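Local atomic coordinates of suppressor protein MPT5 (Saccharomyces cerevisiae, PDB entry 5BZ1), a protein that binds short recognition sequences in the 3'-untranslated regions of target mRNAs through its Pumilio-homology domain and regulates them post-transcriptionally, negatively regulating HO expression. Residues I302-R314 with K364-S378. Sequence-based numbering, arbitrary orientation.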
loop_
_atom_site.group_PDB
_atom_site.type_symbol
_atom_site.label_atom_id
_atom_site.label_comp_id
_atom_site.label_asym_id
_atom_site.label_seq_id
_atom_site.Cartn_x
_atom_site.Cartn_y
_atom_site.Cartn_z
ATOM N N ILE A 302 -27.321 -6.258 10.909
ATOM C CA ILE A 302 -27.915 -7.406 11.588
ATOM C C ILE A 302 -29.237 -7.779 10.917
ATOM O O ILE A 302 -29.537 -8.961 10.742
ATOM C CB ILE A 302 -28.132 -7.138 13.094
ATOM C CG1 ILE A 302 -26.799 -6.868 13.791
ATOM C CG2 ILE A 302 -28.825 -8.316 13.766
ATOM C CD1 ILE A 302 -26.926 -6.530 15.267
ATOM N N ASP A 303 -30.015 -6.767 10.537
ATOM C CA ASP A 303 -31.274 -6.976 9.822
ATOM C C ASP A 303 -31.053 -7.715 8.499
ATOM O O ASP A 303 -31.777 -8.653 8.170
ATOM C CB ASP A 303 -31.966 -5.635 9.554
ATOM C CG ASP A 303 -32.541 -4.999 10.812
ATOM O OD1 ASP A 303 -32.750 -5.721 11.810
ATOM O OD2 ASP A 303 -32.796 -3.773 10.792
ATOM N N ILE A 304 -30.047 -7.281 7.745
ATOM C CA ILE A 304 -29.733 -7.877 6.451
ATOM C C ILE A 304 -29.286 -9.334 6.593
ATOM O O ILE A 304 -29.758 -10.211 5.866
ATOM C CB ILE A 304 -28.645 -7.068 5.723
ATOM C CG1 ILE A 304 -29.150 -5.659 5.404
ATOM C CG2 ILE A 304 -28.202 -7.774 4.453
ATOM C CD1 ILE A 304 -28.092 -4.752 4.802
ATOM N N PHE A 305 -28.379 -9.587 7.532
ATOM C CA PHE A 305 -27.904 -10.940 7.801
ATOM C C PHE A 305 -29.012 -11.838 8.347
ATOM O O PHE A 305 -28.989 -13.051 8.148
ATOM C CB PHE A 305 -26.721 -10.908 8.773
ATOM C CG PHE A 305 -25.402 -10.633 8.113
ATOM C CD1 PHE A 305 -24.324 -11.479 8.316
ATOM C CD2 PHE A 305 -25.238 -9.532 7.281
ATOM C CE1 PHE A 305 -23.101 -11.232 7.708
ATOM C CE2 PHE A 305 -24.018 -9.282 6.669
ATOM C CZ PHE A 305 -22.953 -10.134 6.884
ATOM N N THR A 306 -29.976 -11.239 9.039
ATOM C CA THR A 306 -31.116 -11.990 9.560
ATOM C C THR A 306 -32.042 -12.426 8.422
ATOM O O THR A 306 -32.427 -13.595 8.336
ATOM C CB THR A 306 -31.903 -11.178 10.606
ATOM O OG1 THR A 306 -31.053 -10.882 11.720
ATOM C CG2 THR A 306 -33.118 -11.959 11.098
ATOM N N VAL A 307 -32.393 -11.483 7.552
ATOM C CA VAL A 307 -33.221 -11.773 6.387
ATOM C C VAL A 307 -32.569 -12.829 5.488
ATOM O O VAL A 307 -33.240 -13.741 5.001
ATOM C CB VAL A 307 -33.519 -10.488 5.579
ATOM C CG1 VAL A 307 -34.176 -10.818 4.250
ATOM C CG2 VAL A 307 -34.407 -9.539 6.384
ATOM N N ASN A 308 -31.259 -12.714 5.295
ATOM C CA ASN A 308 -30.532 -13.590 4.379
ATOM C C ASN A 308 -29.791 -14.730 5.074
ATOM O O ASN A 308 -28.872 -15.312 4.499
ATOM C CB ASN A 308 -29.542 -12.772 3.541
ATOM C CG ASN A 308 -30.228 -11.749 2.663
ATOM O OD1 ASN A 308 -30.685 -12.063 1.563
ATOM N ND2 ASN A 308 -30.308 -10.515 3.145
ATOM N N LEU A 309 -30.202 -15.050 6.299
ATOM C CA LEU A 309 -29.506 -16.038 7.130
ATOM C C LEU A 309 -29.379 -17.405 6.459
ATOM O O LEU A 309 -28.345 -18.067 6.567
ATOM C CB LEU A 309 -30.211 -16.177 8.483
ATOM C CG LEU A 309 -29.700 -17.231 9.467
ATOM C CD1 LEU A 309 -28.234 -17.021 9.798
ATOM C CD2 LEU A 309 -30.531 -17.216 10.737
ATOM N N ASN A 310 -30.431 -17.813 5.757
ATOM C CA ASN A 310 -30.473 -19.127 5.126
ATOM C C ASN A 310 -29.408 -19.331 4.042
ATOM O O ASN A 310 -28.891 -20.437 3.868
ATOM C CB ASN A 310 -31.857 -19.378 4.534
ATOM C CG ASN A 310 -32.085 -20.831 4.204
ATOM O OD1 ASN A 310 -31.713 -21.715 4.975
ATOM N ND2 ASN A 310 -32.683 -21.091 3.048
ATOM N N VAL A 311 -29.101 -18.264 3.309
ATOM C CA VAL A 311 -28.076 -18.308 2.269
ATOM C C VAL A 311 -26.680 -18.222 2.881
ATOM O O VAL A 311 -25.780 -18.979 2.515
ATOM C CB VAL A 311 -28.266 -17.171 1.248
ATOM C CG1 VAL A 311 -27.037 -17.013 0.360
ATOM C CG2 VAL A 311 -29.501 -17.423 0.402
ATOM N N LEU A 312 -26.520 -17.300 3.825
ATOM C CA LEU A 312 -25.226 -17.017 4.442
ATOM C C LEU A 312 -24.656 -18.192 5.246
ATOM O O LEU A 312 -23.471 -18.505 5.137
ATOM C CB LEU A 312 -25.332 -15.770 5.323
ATOM C CG LEU A 312 -25.540 -14.446 4.588
ATOM C CD1 LEU A 312 -26.005 -13.361 5.541
ATOM C CD2 LEU A 312 -24.256 -14.014 3.891
ATOM N N ILE A 313 -25.498 -18.842 6.044
ATOM C CA ILE A 313 -25.052 -19.945 6.895
ATOM C C ILE A 313 -24.592 -21.141 6.062
ATOM O O ILE A 313 -23.863 -22.012 6.543
ATOM C CB ILE A 313 -26.174 -20.379 7.873
ATOM C CG1 ILE A 313 -25.592 -21.137 9.066
ATOM C CG2 ILE A 313 -27.243 -21.212 7.159
ATOM C CD1 ILE A 313 -26.637 -21.594 10.068
ATOM N N ARG A 314 -25.012 -21.150 4.801
ATOM C CA ARG A 314 -24.824 -22.279 3.902
ATOM C C ARG A 314 -23.695 -22.020 2.903
ATOM O O ARG A 314 -23.187 -22.946 2.266
ATOM C CB ARG A 314 -26.131 -22.513 3.146
ATOM C CG ARG A 314 -26.540 -23.956 2.976
ATOM C CD ARG A 314 -28.003 -24.035 2.550
ATOM N NE ARG A 314 -28.900 -23.490 3.565
ATOM C CZ ARG A 314 -29.438 -24.207 4.548
ATOM N NH1 ARG A 314 -29.172 -25.503 4.649
ATOM N NH2 ARG A 314 -30.244 -23.630 5.430
ATOM N N LYS A 364 -31.989 -7.623 18.523
ATOM C CA LYS A 364 -31.732 -8.088 17.162
ATOM C C LYS A 364 -30.703 -9.219 17.095
ATOM O O LYS A 364 -30.845 -10.145 16.293
ATOM C CB LYS A 364 -31.287 -6.928 16.266
ATOM C CG LYS A 364 -32.393 -5.950 15.892
ATOM C CD LYS A 364 -31.864 -4.877 14.949
ATOM C CE LYS A 364 -32.940 -3.863 14.585
ATOM N NZ LYS A 364 -34.033 -4.465 13.778
ATOM N N ILE A 365 -29.664 -9.143 17.922
ATOM C CA ILE A 365 -28.620 -10.164 17.899
ATOM C C ILE A 365 -29.119 -11.448 18.568
ATOM O O ILE A 365 -28.758 -12.553 18.158
ATOM C CB ILE A 365 -27.288 -9.663 18.526
ATOM C CG1 ILE A 365 -26.091 -10.412 17.936
ATOM C CG2 ILE A 365 -27.297 -9.773 20.046
ATOM C CD1 ILE A 365 -25.769 -10.006 16.516
ATOM N N GLY A 366 -29.973 -11.295 19.577
ATOM C CA GLY A 366 -30.580 -12.434 20.243
ATOM C C GLY A 366 -31.504 -13.175 19.296
ATOM O O GLY A 366 -31.528 -14.408 19.269
ATOM N N ASN A 367 -32.263 -12.415 18.514
ATOM C CA ASN A 367 -33.160 -12.992 17.521
ATOM C C ASN A 367 -32.389 -13.744 16.437
ATOM O O ASN A 367 -32.807 -14.814 15.993
ATOM C CB ASN A 367 -34.041 -11.899 16.904
ATOM C CG ASN A 367 -34.863 -12.401 15.728
ATOM O OD1 ASN A 367 -34.784 -11.860 14.622
ATOM N ND2 ASN A 367 -35.648 -13.446 15.959
ATOM N N LEU A 368 -31.259 -13.183 16.019
ATOM C CA LEU A 368 -30.417 -13.835 15.024
ATOM C C LEU A 368 -29.839 -15.143 15.565
ATOM O O LEU A 368 -29.728 -16.133 14.840
ATOM C CB LEU A 368 -29.298 -12.898 14.563
ATOM C CG LEU A 368 -28.357 -13.438 13.483
ATOM C CD1 LEU A 368 -29.153 -13.881 12.276
ATOM C CD2 LEU A 368 -27.330 -12.394 13.080
ATOM N N ILE A 369 -29.483 -15.144 16.847
ATOM C CA ILE A 369 -28.952 -16.337 17.497
ATOM C C ILE A 369 -29.967 -17.486 17.488
ATOM O O ILE A 369 -29.625 -18.624 17.155
ATOM C CB ILE A 369 -28.511 -16.041 18.950
ATOM C CG1 ILE A 369 -27.236 -15.193 18.967
ATOM C CG2 ILE A 369 -28.276 -17.332 19.717
ATOM C CD1 ILE A 369 -26.032 -15.885 18.358
ATOM N N VAL A 370 -31.214 -17.190 17.853
ATOM C CA VAL A 370 -32.238 -18.230 17.914
ATOM C C VAL A 370 -32.595 -18.755 16.520
ATOM O O VAL A 370 -32.826 -19.949 16.347
ATOM C CB VAL A 370 -33.506 -17.792 18.712
ATOM C CG1 VAL A 370 -33.117 -17.197 20.053
ATOM C CG2 VAL A 370 -34.348 -16.798 17.927
ATOM N N LEU A 371 -32.621 -17.868 15.528
ATOM C CA LEU A 371 -32.881 -18.284 14.153
ATOM C C LEU A 371 -31.737 -19.159 13.643
ATOM O O LEU A 371 -31.959 -20.130 12.916
ATOM C CB LEU A 371 -33.085 -17.074 13.239
ATOM C CG LEU A 371 -34.370 -16.266 13.414
ATOM C CD1 LEU A 371 -34.418 -15.098 12.443
ATOM C CD2 LEU A 371 -35.580 -17.157 13.225
ATOM N N THR A 372 -30.516 -18.813 14.037
ATOM C CA THR A 372 -29.342 -19.606 13.686
ATOM C C THR A 372 -29.416 -21.006 14.303
ATOM O O THR A 372 -29.142 -22.002 13.631
ATOM C CB THR A 372 -28.038 -18.907 14.121
ATOM O OG1 THR A 372 -27.927 -17.640 13.458
ATOM C CG2 THR A 372 -26.834 -19.754 13.767
ATOM N N LYS A 373 -29.798 -21.073 15.577
ATOM C CA LYS A 373 -29.912 -22.341 16.294
ATOM C C LYS A 373 -30.943 -23.268 15.643
ATOM O O LYS A 373 -30.734 -24.480 15.570
ATOM C CB LYS A 373 -30.275 -22.098 17.765
ATOM C CG LYS A 373 -30.069 -23.308 18.678
ATOM C CD LYS A 373 -30.800 -23.148 20.013
ATOM C CE LYS A 373 -30.190 -22.060 20.890
ATOM N NZ LYS A 373 -29.175 -22.590 21.847
ATOM N N GLU A 374 -32.048 -22.694 15.169
ATOM C CA GLU A 374 -33.100 -23.465 14.505
ATOM C C GLU A 374 -32.601 -24.087 13.199
ATOM O O GLU A 374 -33.084 -25.140 12.779
ATOM C CB GLU A 374 -34.315 -22.577 14.203
ATOM C CG GLU A 374 -35.055 -22.021 15.414
ATOM C CD GLU A 374 -36.205 -21.106 15.013
ATOM O OE1 GLU A 374 -36.209 -20.633 13.857
ATOM O OE2 GLU A 374 -37.101 -20.864 15.851
ATOM N N LEU A 375 -31.642 -23.419 12.562
ATOM C CA LEU A 375 -31.138 -23.829 11.254
ATOM C C LEU A 375 -30.022 -24.867 11.337
ATOM O O LEU A 375 -29.668 -25.482 10.331
ATOM C CB LEU A 375 -30.638 -22.611 10.473
ATOM C CG LEU A 375 -31.708 -21.703 9.875
ATOM C CD1 LEU A 375 -31.079 -20.564 9.095
ATOM C CD2 LEU A 375 -32.608 -22.518 8.979
ATOM N N LEU A 376 -29.470 -25.051 12.533
ATOM C CA LEU A 376 -28.350 -25.972 12.745
ATOM C C LEU A 376 -28.526 -27.397 12.182
ATOM O O LEU A 376 -27.593 -27.938 11.589
ATOM C CB LEU A 376 -27.941 -25.998 14.224
ATOM C CG LEU A 376 -27.205 -24.742 14.695
ATOM C CD1 LEU A 376 -26.886 -24.797 16.182
ATOM C CD2 LEU A 376 -25.934 -24.561 13.888
ATOM N N PRO A 377 -29.715 -28.009 12.353
ATOM C CA PRO A 377 -29.854 -29.336 11.738
ATOM C C PRO A 377 -29.893 -29.303 10.205
ATOM O O PRO A 377 -29.705 -30.348 9.582
ATOM C CB PRO A 377 -31.193 -29.847 12.291
ATOM C CG PRO A 377 -31.938 -28.625 12.699
ATOM C CD PRO A 377 -30.889 -27.663 13.176
ATOM N N SER A 378 -30.133 -28.134 9.614
ATOM C CA SER A 378 -30.227 -28.021 8.158
ATOM C C SER A 378 -28.858 -27.908 7.478
ATOM O O SER A 378 -28.766 -27.954 6.249
ATOM C CB SER A 378 -31.115 -26.839 7.756
ATOM O OG SER A 378 -30.528 -25.602 8.120
HETATM O O HOH W 1 -32.233 -10.038 14.024
#
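Asp303 and Lys364 form the salt bridge at one end of this contact: NZ of Lys364 lies 2.7 Å from OD1 of Asp303, on the syn lone pair. The lysine chain runs extended to CE and bends only at its last torsion (chi4 -66°), which turns NZ onto the carboxylate. Replacing Lys364 by alanine would probably leave Asp303 without this counter-charge and its carboxylate without the aliphatic cover of CD and CE. One turn on, a water bridges Thr306 OG1, Lys364 O and Asn367 OD1, while the Thr306 hydroxyl itself donates to Ile302 O (OG1 to O, 2.6 Å). At the far end Arg314 makes two weak bonds to Ser378, NH1 to O and NH2 to OG.

Helices 302-307 and 364-375 run nearly parallel (17°), their axes 10.0 Å apart. Leu368 fits as a knob among Ile302, Phe305, Thr306 and Leu309; Leu309, from the short helix 309-312, enters the hole of Leu368, Leu371, Thr372 and Leu375, its CD2 3.6 Å from Leu371 CB. Helix 318-326 adds Leu322 and Leu326. Between the start of Pumilio repeat 8 and helix 354-375, the contact thus exemplifies interlocked leucines flanked by polar links, firm at the salt bridge, weak at Arg314.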